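Local atomic coordinates of enoyl-CoA hydratase/isomerase family protein (Bacillus anthracis, PDB entry 3KQF), a protein that probably catalyses the reversible hydration of trans-2-enoyl-CoA thioesters to 3-hydroxyacyl-CoA, as enoyl-CoA hydratases of the crotonase superfamily do. Residues V20-N25 with R55-T60; R28-L33 with F67-D72; P104-I109 with C124-A129; G116-S121 with L135-T140. All coordinates share one frame; numbering follows the deposited sequence.

Contact 1 of 4, residues V20-N25 with R55-T60; sequences VKISLN and RVVILT
I22 N gives the shortest of five backbone hydrogen bonds that join the two strands, reaching I58 O at 2.7 Å with an N-H...O angle of 164°. I58 N binds V20 O at 2.8 Å and T60 N binds I22 O at 2.9 Å, while V20 N and L24 N close the two ends on V56 O and T60 O. I22 is thus held through both its N and its O, and V20 likewise. The pairing is parallel, V20 beside V57 and S23 beside T60, with the axes of the paired segments 18° apart. These are the two strands of a beta-alpha-beta crossover through helix 35-49, within the six-stranded sheet of the crotonase fold. V20, I22 and V57 face that helix. V20 CG1 sits between its backbone N and carbonyl carbon (chi1 61°), and from there it lies alongside V57 CG2 at 3.6 Å; I22 CD1 reaches V57 CG1 at 4.0 Å. K21, I58, S23 and T60 occupy the other face. Here S23 OG touches the methyl T60 CG2 at 3.4 Å, and the methylenes of K21 pass I58 CG2 before its NZ turns away to a salt bridge with E194. T60 OG1 bonds to A108 O in the next strand.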
loop_
_atom_site.group_PDB
_atom_site.type_symbol
_atom_site.label_atom_id
_atom_site.label_comp_id
_atom_site.label_asym_id
_atom_site.label_seq_id
_atom_site.Cartn_x
_atom_site.Cartn_y
_atom_site.Cartn_z
ATOM N N VAL A 20 2.358 28.494 8.092
ATOM C CA VAL A 20 3.601 28.694 8.822
ATOM C C VAL A 20 4.656 27.792 8.197
ATOM O O VAL A 20 4.362 26.637 7.881
ATOM C CB VAL A 20 3.465 28.402 10.352
ATOM C CG1 VAL A 20 3.078 26.991 10.610
ATOM C CG2 VAL A 20 4.776 28.774 11.086
ATOM N N LYS A 21 5.854 28.323 7.988
ATOM C CA LYS A 21 6.967 27.566 7.392
ATOM C C LYS A 21 8.063 27.476 8.421
ATOM O O LYS A 21 8.576 28.509 8.879
ATOM C CB LYS A 21 7.497 28.262 6.126
ATOM C CG LYS A 21 8.638 27.519 5.444
ATOM C CD LYS A 21 9.210 28.239 4.227
ATOM C CE LYS A 21 9.979 29.485 4.613
ATOM N NZ LYS A 21 10.775 30.008 3.482
ATOM N N ILE A 22 8.389 26.252 8.822
ATOM C CA ILE A 22 9.439 25.994 9.785
ATOM C C ILE A 22 10.664 25.505 9.012
ATOM O O ILE A 22 10.556 24.563 8.237
ATOM C CB ILE A 22 9.034 24.897 10.780
ATOM C CG1 ILE A 22 7.720 25.264 11.485
ATOM C CG2 ILE A 22 10.147 24.682 11.787
ATOM C CD1 ILE A 22 7.185 24.180 12.392
ATOM N N SER A 23 11.807 26.159 9.194
ATOM C CA SER A 23 13.022 25.772 8.484
ATOM C C SER A 23 14.132 25.330 9.439
ATOM O O SER A 23 14.536 26.104 10.327
ATOM C CB SER A 23 13.547 26.944 7.649
ATOM O OG SER A 23 12.582 27.461 6.763
ATOM N N LEU A 24 14.627 24.102 9.283
ATOM C CA LEU A 24 15.776 23.667 10.084
ATOM C C LEU A 24 16.894 24.627 9.668
ATOM O O LEU A 24 17.108 24.843 8.476
ATOM C CB LEU A 24 16.152 22.210 9.827
ATOM C CG LEU A 24 15.061 21.164 10.043
ATOM C CD1 LEU A 24 15.612 19.769 9.810
ATOM C CD2 LEU A 24 14.441 21.250 11.438
ATOM N N ASN A 25 17.596 25.199 10.643
ATOM C CA ASN A 25 18.598 26.228 10.373
ATOM C C ASN A 25 19.988 25.965 10.958
ATOM O O ASN A 25 20.478 26.718 11.806
ATOM C CB ASN A 25 18.074 27.579 10.884
ATOM C CG ASN A 25 18.889 28.757 10.380
ATOM O OD1 ASN A 25 19.457 28.716 9.283
ATOM N ND2 ASN A 25 18.931 29.833 11.172
ATOM N N ARG A 55 -3.495 27.196 9.388
ATOM C CA ARG A 55 -4.194 26.108 8.702
ATOM C C ARG A 55 -3.322 25.032 8.084
ATOM O O ARG A 55 -3.798 23.928 7.873
ATOM C CB ARG A 55 -5.124 26.682 7.629
ATOM C CG ARG A 55 -6.277 27.520 8.201
ATOM C CD ARG A 55 -7.139 28.159 7.120
ATOM N NE ARG A 55 -8.185 29.000 7.713
ATOM C CZ ARG A 55 -9.185 29.558 7.044
ATOM N NH1 ARG A 55 -9.326 29.376 5.731
ATOM N NH2 ARG A 55 -10.068 30.294 7.702
ATOM N N VAL A 56 -2.070 25.361 7.781
ATOM C CA VAL A 56 -1.150 24.439 7.145
ATOM C C VAL A 56 0.238 24.821 7.588
ATOM O O VAL A 56 0.548 26.025 7.783
ATOM C CB VAL A 56 -1.182 24.541 5.586
ATOM C CG1 VAL A 56 -0.266 23.498 4.961
ATOM C CG2 VAL A 56 -2.589 24.386 5.032
ATOM N N VAL A 57 1.080 23.805 7.690
ATOM C CA VAL A 57 2.467 23.958 8.071
ATOM C C VAL A 57 3.382 23.391 6.980
ATOM O O VAL A 57 3.111 22.316 6.391
ATOM C CB VAL A 57 2.757 23.157 9.384
ATOM C CG1 VAL A 57 4.245 23.254 9.775
ATOM C CG2 VAL A 57 1.845 23.646 10.519
ATOM N N ILE A 58 4.465 24.105 6.716
ATOM C CA ILE A 58 5.493 23.626 5.779
ATOM C C ILE A 58 6.784 23.400 6.582
ATOM O O ILE A 58 7.186 24.263 7.366
ATOM C CB ILE A 58 5.758 24.639 4.644
ATOM C CG1 ILE A 58 4.513 24.819 3.798
ATOM C CG2 ILE A 58 6.926 24.148 3.759
ATOM C CD1 ILE A 58 4.563 26.051 2.857
ATOM N N LEU A 59 7.413 22.246 6.388
ATOM C CA LEU A 59 8.649 21.914 7.076
ATOM C C LEU A 59 9.737 21.775 6.017
ATOM O O LEU A 59 9.585 21.007 5.069
ATOM C CB LEU A 59 8.475 20.616 7.872
ATOM C CG LEU A 59 9.624 20.182 8.784
ATOM C CD1 LEU A 59 9.998 21.295 9.761
ATOM C CD2 LEU A 59 9.250 18.886 9.539
ATOM N N THR A 60 10.832 22.509 6.182
ATOM C CA THR A 60 11.928 22.486 5.204
ATOM C C THR A 60 13.281 22.728 5.876
ATOM O O THR A 60 13.357 22.897 7.097
ATOM C CB THR A 60 11.660 23.541 4.083
ATOM O OG1 THR A 60 12.480 23.285 2.936
ATOM C CG2 THR A 60 11.896 24.986 4.585
#

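Contact 2 of 4, residues R28-L33 with F67-D72; sequences RQANSL and FCAGAD
The side-chain amide of N31 lies beside the carbonyl of F67, with N31 CB 3.4 Å and ND2 3.7 Å from F67 O. Its rotation is fixed from outside: OD1 receives R26 N, and ND2 gives to A62 O and A66 O. F67 O itself is buried without a polar partner. The second flat group, the carboxylate of D72, forms a salt bridge with R26 through OD1 and binds E75 N through OD2. S32 OG only touches D72, 3.5 Å from D72 CB and 3.6 Å from the carboxylate carbon D72 CG. Three backbone bonds tie the loops. L33 N meets G70 O at 2.7 Å, nearly straight at 169°, A69 N reaches A30 O at 3.0 Å, and D72 N makes a weak bond to L33 O. With SG anti to its backbone N (chi1 176°), C68 presents the sulfur both to L33 CG, 3.6 Å away, and to G70 N, which donates to it at 3.4 Å. G70 has backbone angles suited to glycine. The next residue, A71, has the place whose backbone N lines the oxyanion hole in crotonases, so these bonds probably help position it. Loop 28-33 links strand 19-24 to helix 35-49; the other segment changes direction at F67, whose backbone, with that of C68, bonds to strand 112-114, and D72 stands at the N-cap of helix 73-76.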
loop_
_atom_site.group_PDB
_atom_site.type_symbol
_atom_site.label_atom_id
_atom_site.label_comp_id
_atom_site.label_asym_id
_atom_site.label_seq_id
_atom_site.Cartn_x
_atom_site.Cartn_y
_atom_site.Cartn_z
ATOM N N ARG A 28 25.640 24.713 8.217
ATOM C CA ARG A 28 27.021 24.215 8.378
ATOM C C ARG A 28 27.059 22.757 8.800
ATOM O O ARG A 28 28.030 22.045 8.519
ATOM C CB ARG A 28 27.803 24.995 9.450
ATOM C CG ARG A 28 28.121 26.432 9.146
ATOM C CD ARG A 28 28.975 27.036 10.276
ATOM N NE ARG A 28 30.334 26.477 10.341
ATOM C CZ ARG A 28 31.257 26.829 11.242
ATOM N NH1 ARG A 28 30.976 27.725 12.184
ATOM N NH2 ARG A 28 32.467 26.277 11.213
ATOM N N GLN A 29 26.026 22.333 9.519
ATOM C CA GLN A 29 25.939 20.967 10.019
ATOM C C GLN A 29 24.956 20.096 9.199
ATOM O O GLN A 29 24.497 19.063 9.674
ATOM C CB GLN A 29 25.544 20.988 11.505
ATOM C CG GLN A 29 26.542 21.727 12.461
ATOM C CD GLN A 29 26.354 23.254 12.577
ATOM O OE1 GLN A 29 25.424 23.844 12.014
ATOM N NE2 GLN A 29 27.245 23.893 13.338
ATOM N N ALA A 30 24.644 20.513 7.968
ATOM C CA ALA A 30 23.709 19.765 7.098
ATOM C C ALA A 30 22.331 19.588 7.760
ATOM O O ALA A 30 21.620 18.603 7.527
ATOM C CB ALA A 30 24.313 18.412 6.693
ATOM N N ASN A 31 21.961 20.554 8.595
ATOM C CA ASN A 31 20.677 20.535 9.265
ATOM C C ASN A 31 20.412 19.275 10.077
ATOM O O ASN A 31 19.270 18.808 10.163
ATOM C CB ASN A 31 19.586 20.772 8.227
ATOM C CG ASN A 31 19.632 22.174 7.690
ATOM O OD1 ASN A 31 19.966 23.100 8.432
ATOM N ND2 ASN A 31 19.292 22.353 6.420
ATOM N N SER A 32 21.474 18.741 10.683
ATOM C CA SER A 32 21.354 17.558 11.516
ATOM C C SER A 32 20.595 17.879 12.794
ATOM O O SER A 32 20.600 19.018 13.292
ATOM C CB SER A 32 22.716 16.937 11.828
ATOM O OG SER A 32 23.522 17.778 12.641
ATOM N N LEU A 33 19.968 16.855 13.350
ATOM C CA LEU A 33 19.128 17.015 14.533
ATOM C C LEU A 33 19.872 16.914 15.856
ATOM O O LEU A 33 20.059 15.818 16.391
ATOM C CB LEU A 33 18.018 15.955 14.482
ATOM C CG LEU A 33 17.164 15.939 13.206
ATOM C CD1 LEU A 33 16.347 14.639 13.136
ATOM C CD2 LEU A 33 16.263 17.165 13.082
ATOM N N PHE A 67 18.100 18.932 3.464
ATOM C CA PHE A 67 16.829 19.072 4.168
ATOM C C PHE A 67 17.156 18.735 5.627
ATOM O O PHE A 67 16.897 19.515 6.551
ATOM C CB PHE A 67 15.797 18.087 3.587
ATOM C CG PHE A 67 14.549 17.924 4.403
ATOM C CD1 PHE A 67 13.550 18.888 4.391
ATOM C CD2 PHE A 67 14.341 16.769 5.152
ATOM C CE1 PHE A 67 12.385 18.722 5.124
ATOM C CE2 PHE A 67 13.153 16.600 5.883
ATOM C CZ PHE A 67 12.190 17.577 5.866
ATOM N N CYS A 68 17.735 17.560 5.820
ATOM C CA CYS A 68 18.098 17.073 7.154
ATOM C C CYS A 68 18.971 15.821 7.031
ATOM O O CYS A 68 18.526 14.779 6.543
ATOM C CB CYS A 68 16.847 16.783 7.975
ATOM S SG CYS A 68 17.267 16.075 9.609
ATOM N N ALA A 69 20.220 15.922 7.485
ATOM C CA ALA A 69 21.168 14.812 7.390
ATOM C C ALA A 69 20.924 13.742 8.438
ATOM O O ALA A 69 21.650 12.752 8.479
ATOM C CB ALA A 69 22.602 15.325 7.503
ATOM N N GLY A 70 19.899 13.932 9.271
ATOM C CA GLY A 70 19.553 12.961 10.324
ATOM C C GLY A 70 20.079 13.351 11.688
ATOM O O GLY A 70 20.318 14.524 11.956
ATOM N N ALA A 71 20.247 12.359 12.554
ATOM C CA ALA A 71 20.770 12.594 13.892
ATOM C C ALA A 71 22.166 13.195 13.801
ATOM O O ALA A 71 22.941 12.868 12.907
ATOM C CB ALA A 71 20.799 11.293 14.695
ATOM N N ASP A 72 22.465 14.115 14.711
ATOM C CA ASP A 72 23.779 14.750 14.769
ATOM C C ASP A 72 24.744 13.704 15.311
ATOM O O ASP A 72 24.735 13.406 16.510
ATOM C CB ASP A 72 23.708 15.993 15.672
ATOM C CG ASP A 72 25.017 16.746 15.745
ATOM O OD1 ASP A 72 24.967 17.971 15.992
ATOM O OD2 ASP A 72 26.087 16.131 15.557
#

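Contact 3 of 4, residues P104-I109 with C124-A129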
loop_
_atom_site.group_PDB
_atom_site.type_symbol
_atom_site.label_atom_id
_atom_site.label_comp_id
_atom_site.label_asym_id
_atom_site.label_seq_id
_atom_site.Cartn_x
_atom_site.Cartn_y
_atom_site.Cartn_z
ATOM N N PRO A 104 -2.500 19.987 8.389
ATOM C CA PRO A 104 -1.665 19.220 7.456
ATOM C C PRO A 104 -0.218 19.773 7.501
ATOM O O PRO A 104 -0.015 20.990 7.661
ATOM C CB PRO A 104 -2.298 19.525 6.100
ATOM C CG PRO A 104 -3.715 19.772 6.398
ATOM C CD PRO A 104 -3.682 20.546 7.704
ATOM N N VAL A 105 0.766 18.897 7.336
ATOM C CA VAL A 105 2.164 19.284 7.352
ATOM C C VAL A 105 2.787 18.790 6.064
ATOM O O VAL A 105 2.675 17.598 5.723
ATOM C CB VAL A 105 2.929 18.681 8.603
ATOM C CG1 VAL A 105 4.400 19.069 8.576
ATOM C CG2 VAL A 105 2.245 19.078 9.932
ATOM N N ILE A 106 3.369 19.714 5.310
ATOM C CA ILE A 106 3.998 19.421 4.024
ATOM C C ILE A 106 5.492 19.511 4.174
ATOM O O ILE A 106 6.001 20.504 4.681
ATOM C CB ILE A 106 3.548 20.455 2.945
ATOM C CG1 ILE A 106 2.008 20.499 2.851
ATOM C CG2 ILE A 106 4.159 20.129 1.613
ATOM C CD1 ILE A 106 1.456 21.580 1.865
ATOM N N ALA A 107 6.194 18.452 3.782
ATOM C CA ALA A 107 7.635 18.447 3.785
ATOM C C ALA A 107 8.127 18.990 2.441
ATOM O O ALA A 107 7.682 18.535 1.375
ATOM C CB ALA A 107 8.181 17.012 4.005
ATOM N N ALA A 108 8.990 20.002 2.480
ATOM C CA ALA A 108 9.598 20.560 1.273
ATOM C C ALA A 108 11.069 20.166 1.376
ATOM O O ALA A 108 11.869 20.827 2.070
ATOM C CB ALA A 108 9.416 22.093 1.199
ATOM N N ILE A 109 11.409 19.071 0.694
ATOM C CA ILE A 109 12.728 18.451 0.771
ATOM C C ILE A 109 13.672 19.102 -0.235
ATOM O O ILE A 109 13.665 18.785 -1.418
ATOM C CB ILE A 109 12.616 16.914 0.575
ATOM C CG1 ILE A 109 11.491 16.360 1.468
ATOM C CG2 ILE A 109 13.958 16.223 0.904
ATOM C CD1 ILE A 109 11.191 14.862 1.299
ATOM N N CYS A 124 5.471 13.845 8.151
ATOM C CA CYS A 124 4.625 14.842 7.492
ATOM C C CYS A 124 3.518 14.138 6.709
ATOM O O CYS A 124 3.657 12.967 6.322
ATOM C CB CYS A 124 5.454 15.731 6.555
ATOM S SG CYS A 124 6.764 16.706 7.387
ATOM N N ASP A 125 2.403 14.843 6.504
ATOM C CA ASP A 125 1.264 14.316 5.732
ATOM C C ASP A 125 1.634 13.943 4.294
ATOM O O ASP A 125 1.200 12.915 3.798
ATOM C CB ASP A 125 0.106 15.309 5.738
ATOM C CG ASP A 125 -0.491 15.485 7.116
ATOM O OD1 ASP A 125 -1.435 14.733 7.433
ATOM O OD2 ASP A 125 0.035 16.280 7.916
ATOM N N PHE A 126 2.332 14.835 3.586
ATOM C CA PHE A 126 2.870 14.515 2.252
ATOM C C PHE A 126 4.132 15.322 1.988
ATOM O O PHE A 126 4.475 16.243 2.755
ATOM C CB PHE A 126 1.833 14.559 1.111
ATOM C CG PHE A 126 1.207 15.889 0.904
ATOM C CD1 PHE A 126 1.755 16.800 0.005
ATOM C CD2 PHE A 126 0.058 16.226 1.595
ATOM C CE1 PHE A 126 1.173 18.030 -0.188
ATOM C CE2 PHE A 126 -0.546 17.457 1.396
ATOM C CZ PHE A 126 0.011 18.363 0.504
ATOM N N ARG A 127 4.818 14.949 0.906
ATOM C CA ARG A 127 6.141 15.427 0.594
ATOM C C ARG A 127 6.335 15.958 -0.825
ATOM O O ARG A 127 5.856 15.378 -1.801
ATOM C CB ARG A 127 7.073 14.213 0.784
ATOM C CG ARG A 127 7.203 13.723 2.227
ATOM C CD ARG A 127 7.333 12.185 2.360
ATOM N NE ARG A 127 6.051 11.553 2.040
ATOM C CZ ARG A 127 5.001 11.486 2.878
ATOM N NH1 ARG A 127 3.867 10.933 2.475
ATOM N NH2 ARG A 127 5.076 11.983 4.100
ATOM N N ILE A 128 7.024 17.088 -0.913
ATOM C CA ILE A 128 7.421 17.689 -2.199
ATOM C C ILE A 128 8.948 17.690 -2.140
ATOM O O ILE A 128 9.524 18.194 -1.170
ATOM C CB ILE A 128 6.971 19.128 -2.359
ATOM C CG1 ILE A 128 5.465 19.290 -2.140
ATOM C CG2 ILE A 128 7.385 19.668 -3.776
ATOM C CD1 ILE A 128 5.041 20.738 -2.079
ATOM N N ALA A 129 9.605 17.143 -3.151
ATOM C CA ALA A 129 11.071 17.099 -3.206
ATOM C C ALA A 129 11.689 17.870 -4.363
ATOM O O ALA A 129 11.158 17.888 -5.455
ATOM C CB ALA A 129 11.538 15.677 -3.313
#
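D125 OD2 is gripped by the backbone N of V105 at 2.8 Å and by the ammonium of K216. The V105 N-H comes to the anti side of the carboxylate, 33° out of its plane. The other oxygen, OD1, faces the second subunit, where it meets K164 NZ in a salt bridge and Y168 OH in a hydrogen bond. In return D125 N makes a weak bond to V105 O. Beyond this junction the chains pair as parallel strands of the central crotonase sheet: A107 N to F126 O, I128 N to A107 O at 2.8 Å, and I109 N to I128 O. I106, F126 and I128 share one face, where F126 and I128 pack on helix 193-206. A chi1 of 61° tucks the F126 ring in over its own backbone, side by side with I106, CZ 3.7 Å from I106 CG1. I106 CG2 also touches I128 CD1 at 3.8 Å. On the reverse face C124 SG fits against V105 CG1 at 3.5 Å and A107 CB at 3.7 Å. R127 rests its CG against A107 CB, then bends at chi2 and chi3, bringing NH2 back to C124 O at 2.8 Å. That oxygen lies near the guanidinium plane, whereas the donor stands well above the carbonyl plane. NH2 also reaches S121 O, and NH1 pairs with E185. With two lysines and two further donors around it, D125 is probably ionised, and it ties the start of this strand pair to the second subunit.

Contact 4 of 4, residues G116-S121 with L135-T140; sequences GGTELS and LGLTET
T118 and G136 mark the closest approach of the two backbones, their CA atoms 6.1 Å apart, where the first turn of helix 116-123 passes the end of strand 134-136. In the crotonase fold this region probably borders the active site. At the backbone angles of G136 a CB would run into the carbonyl O of L135, so the site suits glycine. G136 N donates to T118 OG1 at 3.1 Å with an angle of 165°, and the same hydroxyl bonds to A113 O of strand 112-114. L137 reaches the helix with CD2, 3.9 Å from both T118 CB and E119 CG, crossing the E119 chain at about a right angle. E119 and E139 hold the positions of the two glutamates that are catalytic in related enoyl-CoA hydratases. They enter from opposite directions, with carboxylate planes 71° apart and E119 OE1 3.7 Å from E139 OE2. A bend at chi2 (83°) carries E139 OE2 toward E119. E119 OE2 is fixed by the backbone N atoms of A148 and G150. A water donates to E139 OE2 at 2.7 Å; it also lies 2.4 Å from E119 OE1, too short for that arm of a bridge to be relied on.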
loop_
_atom_site.group_PDB
_atom_site.type_symbol
_atom_site.label_atom_id
_atom_site.label_comp_id
_atom_site.label_asym_id
_atom_site.label_seq_id
_atom_site.Cartn_x
_atom_site.Cartn_y
_atom_site.Cartn_z
ATOM N N GLY A 116 17.236 10.026 10.083
ATOM C CA GLY A 116 16.277 10.890 10.784
ATOM C C GLY A 116 15.632 11.914 9.852
ATOM O O GLY A 116 14.525 12.352 10.109
ATOM N N GLY A 117 16.345 12.320 8.800
ATOM C CA GLY A 117 15.798 13.255 7.783
ATOM C C GLY A 117 14.683 12.627 6.958
ATOM O O GLY A 117 13.666 13.283 6.640
ATOM N N THR A 118 14.863 11.368 6.545
ATOM C CA THR A 118 13.766 10.680 5.879
ATOM C C THR A 118 12.624 10.417 6.887
ATOM O O THR A 118 11.444 10.546 6.542
ATOM C CB THR A 118 14.222 9.417 5.116
ATOM O OG1 THR A 118 14.867 9.823 3.898
ATOM C CG2 THR A 118 13.043 8.542 4.729
ATOM N N GLU A 119 12.972 10.077 8.131
ATOM C CA GLU A 119 11.958 9.860 9.149
ATOM C C GLU A 119 11.109 11.108 9.381
ATOM O O GLU A 119 9.876 11.015 9.535
ATOM C CB GLU A 119 12.592 9.380 10.453
ATOM C CG GLU A 119 13.112 7.989 10.341
ATOM C CD GLU A 119 13.757 7.489 11.603
ATOM O OE1 GLU A 119 14.648 8.192 12.167
ATOM O OE2 GLU A 119 13.407 6.363 12.017
ATOM N N LEU A 120 11.757 12.264 9.390
ATOM C CA LEU A 120 11.066 13.534 9.576
ATOM C C LEU A 120 10.086 13.782 8.421
ATOM O O LEU A 120 8.934 14.206 8.645
ATOM C CB LEU A 120 12.094 14.683 9.675
ATOM C CG LEU A 120 11.542 16.085 9.901
ATOM C CD1 LEU A 120 10.696 16.086 11.182
ATOM C CD2 LEU A 120 12.666 17.116 9.963
ATOM N N SER A 121 10.512 13.478 7.193
ATOM C CA SER A 121 9.632 13.670 6.025
ATOM C C SER A 121 8.448 12.690 6.055
ATOM O O SER A 121 7.382 13.024 5.598
ATOM C CB SER A 121 10.398 13.543 4.700
ATOM O OG SER A 121 10.581 12.198 4.339
ATOM N N LEU A 135 17.177 10.723 -0.781
ATOM C CA LEU A 135 16.588 10.193 0.418
ATOM C C LEU A 135 17.084 8.810 0.718
ATOM O O LEU A 135 17.724 8.149 -0.113
ATOM C CB LEU A 135 15.053 10.117 0.281
ATOM C CG LEU A 135 14.309 11.429 0.016
ATOM C CD1 LEU A 135 14.364 11.804 -1.444
ATOM C CD2 LEU A 135 12.843 11.301 0.505
ATOM N N GLY A 136 16.771 8.362 1.916
ATOM C CA GLY A 136 17.126 7.007 2.298
ATOM C C GLY A 136 17.206 6.841 3.792
ATOM O O GLY A 136 17.436 7.807 4.528
ATOM N N LEU A 137 17.025 5.608 4.236
ATOM C CA LEU A 137 17.177 5.267 5.643
ATOM C C LEU A 137 18.495 4.529 5.711
ATOM O O LEU A 137 18.555 3.313 5.521
ATOM C CB LEU A 137 16.022 4.428 6.158
ATOM C CG LEU A 137 14.702 5.177 6.314
ATOM C CD1 LEU A 137 13.602 4.248 6.742
ATOM C CD2 LEU A 137 14.858 6.296 7.336
ATOM N N THR A 138 19.539 5.275 6.045
ATOM C CA THR A 138 20.917 4.778 6.049
ATOM C C THR A 138 21.345 4.096 7.343
ATOM O O THR A 138 22.480 3.630 7.435
ATOM C CB THR A 138 21.878 5.951 5.810
ATOM O OG1 THR A 138 21.597 6.970 6.777
ATOM C CG2 THR A 138 21.709 6.538 4.373
ATOM N N GLU A 139 20.434 4.009 8.315
ATOM C CA GLU A 139 20.738 3.452 9.641
ATOM C C GLU A 139 21.520 2.110 9.716
ATOM O O GLU A 139 22.487 2.002 10.473
ATOM C CB GLU A 139 19.459 3.375 10.501
ATOM C CG GLU A 139 18.912 4.742 10.960
ATOM C CD GLU A 139 18.045 5.484 9.932
ATOM O OE1 GLU A 139 18.072 5.151 8.734
ATOM O OE2 GLU A 139 17.293 6.409 10.347
ATOM N N THR A 140 21.146 1.111 8.924
ATOM C CA THR A 140 21.815 -0.184 9.005
ATOM C C THR A 140 23.292 -0.101 8.588
ATOM O O THR A 140 24.086 -0.939 9.006
ATOM C CB THR A 140 21.096 -1.287 8.202
ATOM O OG1 THR A 140 21.006 -0.862 6.835
ATOM C CG2 THR A 140 19.661 -1.604 8.826
HETATM O O HOH W 1 16.580 6.941 12.917
#

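In the fold
Contacts 1 and 3 lie in the same sheet, their centres about 9 Å apart, and strands 56-61 and 105-109 are neighbours through a probable hydrogen bond from L59 N to I106 O at 2.8 Å. Contacts 2 and 4, centres about 11 Å apart, contribute residues to the probable active site. A71 N of contact 2 and G116 N of contact 4 are 4.5 Å apart, a spacing consistent with the oxyanion hole of crotonases, and E119 and E139 stand next to it. The F67 ring lies between helix 116-123 and strand 105-109, with CE2 3.4 Å from G117 O and CD1 3.5 Å from A108 O. I109 CD1 of contact 3 meets S121 CB of contact 4 at 3.7 Å.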